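Local coordinates for protein sulfotransferase (Mycobacterium tuberculosis, PDB 2ZQ5) that probably transfers a sulfuryl group from the donor PAPS to an acceptor, at residues 93-98 against 233-238; 100-105 against 252-257; 292-297 against 378-383. All coordinates share one frame; numbering follows the deposited sequence.

Contact 1: 93-98 against 233-238; sequences PIFVTG and PSHLFA
Phe95 and His235 form a T-shaped (edge-to-face) pair on one face of the parallel sheet of this P-loop NTPase-like sulfotransferase fold. Phe95 belongs to strand 94-97, the middle strand of five. His235 lies in the short helical turn that follows the neighbouring strand 227-231. The rings stand at 87°, with centroids 4.9 Å apart. The edge of Phe95 points into the imidazole face. CD1 of Phe95 leads, 3.5 Å from CE1 of His235, and sits nearer the rim of the imidazole than its middle. Both side chains leave the backbone with CG anti to the carbonyl carbon (chi1 -77° for Phe95, -58° for His235), and they cross at about a right angle. Tyr246 also meets the Phe95 ring, and Cys174 touches His235. The carbonyl of Val96 reaches the imidazole edge in the ring plane. Val96 O is 3.7 Å from ND1 of His235, and no hydrogen bond forms.

Two residues along the strand, Thr97 packs on the same turn. CB of Thr97 lies 3.7 Å from CB of His235. Both branches of Thr97 pack on Leu236, and OG1 also carries a polar bond. This OG1 lies anti to the backbone N and is hydrogen-bonded to the carbonyl O of Asn232, just before the turn. CG of Leu236 is 3.4 Å from Thr97 OG1. The methyl CG2 of Thr97 meets the same leucine, 3.8 Å from CD2 of Leu236. The turn itself is closed by the backbone bond from Leu236 N to Pro233 O. Gly98 ends the segment with backbone angles that call for glycine. Leu236 spreads its other methyl against it: CD1 of Leu236 is 4.1 Å from the carbonyl C of Gly98.

Contact 2: 100-105 against 252-257; sequences VRTGTT and VQTHRP
The P-loop-like turn between strand 94-97 and helix 104-111 meets the end of strand 250-255 through Thr102 and Thr254. In sulfotransferases this turn is the 5'-phosphosulfate loop, so it probably holds the phosphosulfate end of PAPS here. OG1 of Thr102 and OG1 of Thr254 are 2.6 Å apart, within hydrogen-bonding distance. Thr102 OG1 is also hydrogen-bonded to the carbonyl O of Leu99. Thr97 O is a competing, weak acceptor for the hydroxyl of Thr254. This close pair joins the loop to strand 250-255. Thr104 comes in across Thr254, with Thr104 CG2 3.2 Å from Thr254 OG1. The hydroxyl of Thr104 bonds instead to the amine of Lys231, as does that of Thr105. The carbonyl O of Thr102 is buried without a polar partner in the model. Thr102 O rests 3.3 Å from CB of Thr254.

Farther out, Arg256 grips the loop backbone. Its chain runs extended from CG to NE and carries NH1 to the carbonyl O of Arg101. Arg256 NH1 is 2.9 Å from Arg101 O, and the bond is fairly straight, at 159°. The O lies 5° out of the guanidinium plane, while NH1 is tilted 24° from the carbonyl plane. Closer to the backbone, CB of Arg256 rests 3.9 Å from CG2 of Thr102.

Contact 3: 292-297 against 378-383; sequences TWSRGL and KERFAG
The last turn of helix 374-380 comes up against helix 282-304, with the backbones nearest at Ser294 and Phe381, 6.0 Å between CA atoms. Phe381 is the first residue to leave the helical path, and its ring reaches back to the other helix. Ser294 covers one face: Ser294 CB is 4.2 Å from the centroid of the Phe381 ring, 26° off the normal, a CH-pi contact. At the ring edge, CD1 of Leu297 lies 3.8 Å from CD1 of Phe381. The carbonyl C of Trp293 is also at the edge, 3.6 Å from CE1 of Phe381. Met262 and Met290 touch the same ring. The contact joins the C-terminal helix to a long helix of the P-loop NTPase-like sulfotransferase fold.

Arg380 packs on Ser294, its chain bent at chi2 (63°). OG of Ser294 sits over the guanidinium face, 3.4 Å from NE of Arg380, without a hydrogen bond. The hydroxyl is hydrogen-bonded to Met290 O of its own helix, with Asp291 O also in reach. A water bridges the two side chains, donating to Ser294 OG at 2.7 Å and accepting from Arg380 NH2 at 3.2 Å.

Contacts 1 and 2 meet at neighbouring strands of the sheet, their centres about 11 Å apart. Strands 94-97 and 250-255 pair there, with Phe95 O 2.8 Å from Val252 N and Thr97 N 3.0 Å from Val252 O. The chain then runs from the strand of contact 1 into the loop of contact 2, the probable PAPS site. Contact 3 is more peripheral, its centre about 16 Å from that of contact 1 and 14 Å from that of contact 2. Helix 282-304 reaches both: Phe237 CE1 lies 3.3 Å from Gly296 CA, and Gln253 NE2 lies 3.5 Å from Leu297 CD2.

Contact 1: 93-98 against 233-238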
# COMPACT_ATOMS: atom_id res chain seq x y z
N PRO A 93 -8.86 5.03 -14.04
CA PRO A 93 -8.83 4.81 -12.59
C PRO A 93 -8.14 5.98 -11.91
O PRO A 93 -7.31 6.66 -12.52
CB PRO A 93 -8.03 3.52 -12.45
CG PRO A 93 -7.07 3.60 -13.62
CD PRO A 93 -7.99 4.06 -14.73
N ILE A 94 -8.49 6.23 -10.65
CA ILE A 94 -7.87 7.30 -9.88
C ILE A 94 -6.87 6.69 -8.90
O ILE A 94 -7.19 5.74 -8.17
CB ILE A 94 -8.91 8.10 -9.07
CG1 ILE A 94 -9.85 8.84 -10.02
CG2 ILE A 94 -8.21 9.08 -8.13
CD1 ILE A 94 -10.97 9.59 -9.33
N PHE A 95 -5.66 7.24 -8.90
CA PHE A 95 -4.59 6.79 -8.01
C PHE A 95 -4.19 7.93 -7.09
O PHE A 95 -3.81 9.01 -7.55
CB PHE A 95 -3.37 6.35 -8.82
CG PHE A 95 -3.51 5.00 -9.46
CD1 PHE A 95 -3.00 3.87 -8.84
CD2 PHE A 95 -4.16 4.85 -10.68
CE1 PHE A 95 -3.12 2.61 -9.42
CE2 PHE A 95 -4.29 3.59 -11.27
CZ PHE A 95 -3.77 2.47 -10.64
N VAL A 96 -4.28 7.69 -5.79
CA VAL A 96 -3.88 8.68 -4.80
C VAL A 96 -2.54 8.25 -4.23
O VAL A 96 -2.32 7.07 -3.97
CB VAL A 96 -4.89 8.76 -3.63
CG1 VAL A 96 -4.40 9.75 -2.58
CG2 VAL A 96 -6.26 9.17 -4.14
N THR A 97 -1.63 9.19 -4.06
CA THR A 97 -0.34 8.85 -3.50
C THR A 97 0.25 10.05 -2.77
O THR A 97 -0.24 11.18 -2.89
CB THR A 97 0.64 8.32 -4.58
OG1 THR A 97 1.77 7.72 -3.95
CG2 THR A 97 1.12 9.44 -5.49
N GLY A 98 1.29 9.79 -1.99
CA GLY A 98 1.93 10.82 -1.20
C GLY A 98 2.43 10.16 0.08
O GLY A 98 2.19 8.97 0.29
N PRO A 233 1.73 4.37 -1.22
CA PRO A 233 2.98 5.11 -1.36
C PRO A 233 3.83 4.68 -2.57
O PRO A 233 4.61 5.47 -3.09
CB PRO A 233 3.70 4.82 -0.04
CG PRO A 233 2.57 4.69 0.93
CD PRO A 233 1.58 3.85 0.15
N SER A 234 3.69 3.44 -3.02
CA SER A 234 4.49 2.95 -4.14
C SER A 234 4.31 3.74 -5.44
O SER A 234 5.22 3.81 -6.26
CB SER A 234 4.19 1.47 -4.43
OG SER A 234 2.91 1.32 -5.03
N HIS A 235 3.15 4.34 -5.61
CA HIS A 235 2.87 5.09 -6.82
C HIS A 235 3.84 6.24 -7.04
O HIS A 235 4.02 6.70 -8.17
CB HIS A 235 1.41 5.52 -6.80
CG HIS A 235 0.47 4.35 -6.69
ND1 HIS A 235 -0.67 4.36 -5.91
CD2 HIS A 235 0.56 3.11 -7.21
CE1 HIS A 235 -1.23 3.17 -5.96
NE2 HIS A 235 -0.51 2.39 -6.74
N LEU A 236 4.50 6.68 -5.97
CA LEU A 236 5.49 7.75 -6.08
C LEU A 236 6.74 7.22 -6.78
O LEU A 236 7.36 7.92 -7.59
CB LEU A 236 5.92 8.24 -4.69
CG LEU A 236 4.91 9.01 -3.85
CD1 LEU A 236 5.46 9.20 -2.45
CD2 LEU A 236 4.62 10.36 -4.50
N PHE A 237 7.08 5.97 -6.47
CA PHE A 237 8.27 5.30 -6.98
C PHE A 237 8.09 4.59 -8.32
O PHE A 237 9.07 4.37 -9.05
CB PHE A 237 8.74 4.24 -5.98
CG PHE A 237 9.06 4.76 -4.61
CD1 PHE A 237 10.38 5.00 -4.24
CD2 PHE A 237 8.05 4.98 -3.68
CE1 PHE A 237 10.69 5.45 -2.95
CE2 PHE A 237 8.35 5.44 -2.39
CZ PHE A 237 9.68 5.67 -2.03
N ALA A 238 6.86 4.23 -8.64
CA ALA A 238 6.58 3.45 -9.84
C ALA A 238 5.63 4.09 -10.83
O ALA A 238 4.85 3.39 -11.48
CB ALA A 238 6.06 2.08 -9.43

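Contact 2: 100-105 against 252-257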
# COMPACT_ATOMS: atom_id res chain seq x y z
N VAL A 100 2.81 9.34 4.19
CA VAL A 100 1.84 9.12 5.24
C VAL A 100 1.80 10.47 5.96
O VAL A 100 2.79 11.22 5.94
CB VAL A 100 2.30 8.01 6.21
CG1 VAL A 100 3.61 8.39 6.87
CG2 VAL A 100 1.23 7.76 7.26
N ARG A 101 0.66 10.79 6.57
CA ARG A 101 0.47 12.05 7.30
C ARG A 101 0.28 13.26 6.38
O ARG A 101 0.46 14.40 6.81
CB ARG A 101 1.66 12.32 8.24
CG ARG A 101 1.97 11.20 9.22
CD ARG A 101 0.79 10.88 10.13
NE ARG A 101 1.16 9.88 11.12
CZ ARG A 101 0.29 9.22 11.89
NH1 ARG A 101 -1.01 9.45 11.77
NH2 ARG A 101 0.72 8.32 12.77
N THR A 102 -0.09 13.03 5.12
CA THR A 102 -0.32 14.14 4.19
C THR A 102 -1.76 14.18 3.67
O THR A 102 -2.08 14.97 2.79
CB THR A 102 0.63 14.08 2.96
OG1 THR A 102 0.36 12.90 2.19
CG2 THR A 102 2.08 14.08 3.41
N GLY A 103 -2.61 13.32 4.22
CA GLY A 103 -4.00 13.30 3.82
C GLY A 103 -4.42 12.26 2.80
O GLY A 103 -5.55 12.30 2.31
N THR A 104 -3.54 11.32 2.47
CA THR A 104 -3.90 10.30 1.48
C THR A 104 -5.07 9.44 1.93
O THR A 104 -5.92 9.07 1.13
CB THR A 104 -2.71 9.38 1.14
OG1 THR A 104 -2.29 8.67 2.32
CG2 THR A 104 -1.55 10.18 0.56
N THR A 105 -5.11 9.10 3.22
CA THR A 105 -6.20 8.28 3.73
C THR A 105 -7.54 8.99 3.63
O THR A 105 -8.53 8.40 3.20
CB THR A 105 -5.96 7.88 5.20
OG1 THR A 105 -4.73 7.14 5.29
CG2 THR A 105 -7.10 7.01 5.71
N VAL A 252 -3.51 11.70 -8.27
CA VAL A 252 -3.61 12.79 -7.30
C VAL A 252 -2.53 12.63 -6.25
O VAL A 252 -2.45 11.60 -5.59
CB VAL A 252 -4.98 12.79 -6.58
CG1 VAL A 252 -5.05 13.96 -5.60
CG2 VAL A 252 -6.11 12.87 -7.59
N GLN A 253 -1.69 13.66 -6.10
CA GLN A 253 -0.62 13.63 -5.11
C GLN A 253 -0.89 14.63 -4.00
O GLN A 253 -1.20 15.80 -4.26
CB GLN A 253 0.72 13.95 -5.76
CG GLN A 253 1.88 13.99 -4.76
CD GLN A 253 3.20 14.35 -5.40
OE1 GLN A 253 3.24 15.14 -6.35
NE2 GLN A 253 4.28 13.80 -4.88
N THR A 254 -0.77 14.18 -2.76
CA THR A 254 -0.98 15.05 -1.62
C THR A 254 0.36 15.68 -1.24
O THR A 254 1.42 15.09 -1.47
CB THR A 254 -1.54 14.28 -0.41
OG1 THR A 254 -0.70 13.15 -0.13
CG2 THR A 254 -2.95 13.81 -0.70
N HIS A 255 0.31 16.87 -0.66
CA HIS A 255 1.52 17.58 -0.28
C HIS A 255 1.43 18.20 1.10
O HIS A 255 0.37 18.67 1.52
CB HIS A 255 1.81 18.70 -1.28
CG HIS A 255 2.10 18.23 -2.67
ND1 HIS A 255 3.34 17.79 -3.06
CD2 HIS A 255 1.30 18.11 -3.75
CE1 HIS A 255 3.30 17.43 -4.33
NE2 HIS A 255 2.07 17.61 -4.77
N ARG A 256 2.56 18.19 1.81
CA ARG A 256 2.66 18.78 3.13
C ARG A 256 4.15 18.91 3.41
O ARG A 256 4.90 17.97 3.19
CB ARG A 256 2.00 17.88 4.18
CG ARG A 256 1.80 18.57 5.52
CD ARG A 256 1.14 17.64 6.51
NE ARG A 256 0.81 18.32 7.75
CZ ARG A 256 0.23 17.73 8.80
NH1 ARG A 256 -0.09 16.44 8.75
NH2 ARG A 256 -0.04 18.43 9.89
N PRO A 257 4.61 20.09 3.86
CA PRO A 257 6.03 20.27 4.14
C PRO A 257 6.54 19.12 5.00
O PRO A 257 6.11 18.95 6.14
CB PRO A 257 6.07 21.62 4.86
CG PRO A 257 4.95 22.36 4.20
CD PRO A 257 3.85 21.32 4.16

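Contact 3: 292-297 against 378-383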
# COMPACT_ATOMS: atom_id res chain seq x y z
N THR A 292 14.32 6.97 2.00
CA THR A 292 13.15 6.42 1.32
C THR A 292 12.22 7.46 0.72
O THR A 292 11.92 7.42 -0.47
CB THR A 292 12.33 5.54 2.27
OG1 THR A 292 13.11 4.41 2.66
CG2 THR A 292 11.05 5.05 1.59
N TRP A 293 11.76 8.39 1.54
CA TRP A 293 10.80 9.38 1.06
C TRP A 293 11.35 10.49 0.19
O TRP A 293 10.60 11.06 -0.61
CB TRP A 293 10.00 9.91 2.25
CG TRP A 293 9.35 8.76 2.97
CD1 TRP A 293 9.61 8.33 4.23
CD2 TRP A 293 8.47 7.79 2.39
NE1 TRP A 293 8.96 7.14 4.48
CE2 TRP A 293 8.25 6.79 3.36
CE3 TRP A 293 7.84 7.67 1.14
CZ2 TRP A 293 7.44 5.67 3.12
CZ3 TRP A 293 7.04 6.56 0.90
CH2 TRP A 293 6.84 5.58 1.89
N SER A 294 12.63 10.82 0.31
CA SER A 294 13.18 11.84 -0.57
C SER A 294 13.32 11.20 -1.96
O SER A 294 13.14 11.87 -2.97
CB SER A 294 14.53 12.37 -0.06
OG SER A 294 15.51 11.36 0.05
N ARG A 295 13.63 9.91 -1.99
CA ARG A 295 13.73 9.20 -3.27
C ARG A 295 12.34 9.10 -3.90
O ARG A 295 12.17 9.35 -5.09
CB ARG A 295 14.30 7.79 -3.08
CG ARG A 295 15.81 7.75 -2.96
CD ARG A 295 16.38 6.33 -3.03
NE ARG A 295 16.15 5.56 -1.81
CZ ARG A 295 15.22 4.62 -1.66
NH1 ARG A 295 14.40 4.32 -2.66
NH2 ARG A 295 15.11 3.98 -0.51
N GLY A 296 11.35 8.76 -3.08
CA GLY A 296 9.99 8.65 -3.59
C GLY A 296 9.49 9.93 -4.23
O GLY A 296 8.98 9.92 -5.35
N LEU A 297 9.62 11.04 -3.52
CA LEU A 297 9.16 12.32 -4.05
C LEU A 297 9.96 12.76 -5.28
O LEU A 297 9.39 13.29 -6.23
CB LEU A 297 9.20 13.39 -2.96
CG LEU A 297 8.18 13.18 -1.84
CD1 LEU A 297 8.42 14.18 -0.72
CD2 LEU A 297 6.77 13.32 -2.39
N LYS A 378 14.51 20.02 5.84
CA LYS A 378 14.22 21.02 4.82
C LYS A 378 15.22 20.93 3.67
O LYS A 378 14.88 21.14 2.51
CB LYS A 378 14.23 22.43 5.41
CG LYS A 378 13.03 22.72 6.30
CD LYS A 378 13.03 24.17 6.79
CE LYS A 378 14.19 24.43 7.74
NZ LYS A 378 14.16 25.83 8.27
N GLU A 379 16.47 20.60 4.01
CA GLU A 379 17.53 20.47 3.02
C GLU A 379 17.31 19.24 2.12
O GLU A 379 17.33 19.35 0.90
CB GLU A 379 18.89 20.35 3.72
CG GLU A 379 20.04 19.86 2.85
CD GLU A 379 20.62 20.93 1.94
OE1 GLU A 379 20.05 22.03 1.83
OE2 GLU A 379 21.68 20.66 1.33
N ARG A 380 17.08 18.08 2.74
CA ARG A 380 16.88 16.84 1.99
C ARG A 380 15.65 16.90 1.10
O ARG A 380 15.63 16.34 0.01
CB ARG A 380 16.76 15.66 2.96
CG ARG A 380 16.83 14.28 2.30
CD ARG A 380 18.20 14.07 1.65
NE ARG A 380 18.38 12.71 1.14
CZ ARG A 380 18.68 11.65 1.88
NH1 ARG A 380 18.83 11.78 3.20
NH2 ARG A 380 18.84 10.47 1.32
N PHE A 381 14.62 17.61 1.56
CA PHE A 381 13.38 17.72 0.80
C PHE A 381 13.19 19.03 0.06
O PHE A 381 12.06 19.38 -0.31
CB PHE A 381 12.20 17.43 1.74
CG PHE A 381 12.13 15.99 2.17
CD1 PHE A 381 11.39 15.07 1.44
CD2 PHE A 381 12.87 15.54 3.26
CE1 PHE A 381 11.39 13.72 1.77
CE2 PHE A 381 12.88 14.19 3.61
CZ PHE A 381 12.14 13.28 2.86
N ALA A 382 14.28 19.74 -0.19
CA ALA A 382 14.20 21.00 -0.92
C ALA A 382 13.55 20.76 -2.29
O ALA A 382 13.99 19.89 -3.04
CB ALA A 382 15.60 21.59 -1.10
N GLY A 383 12.50 21.51 -2.58
CA GLY A 383 11.80 21.37 -3.85
C GLY A 383 10.89 20.16 -3.97
O GLY A 383 10.30 19.93 -5.03
O HOH W 1 17.54 10.65 -1.65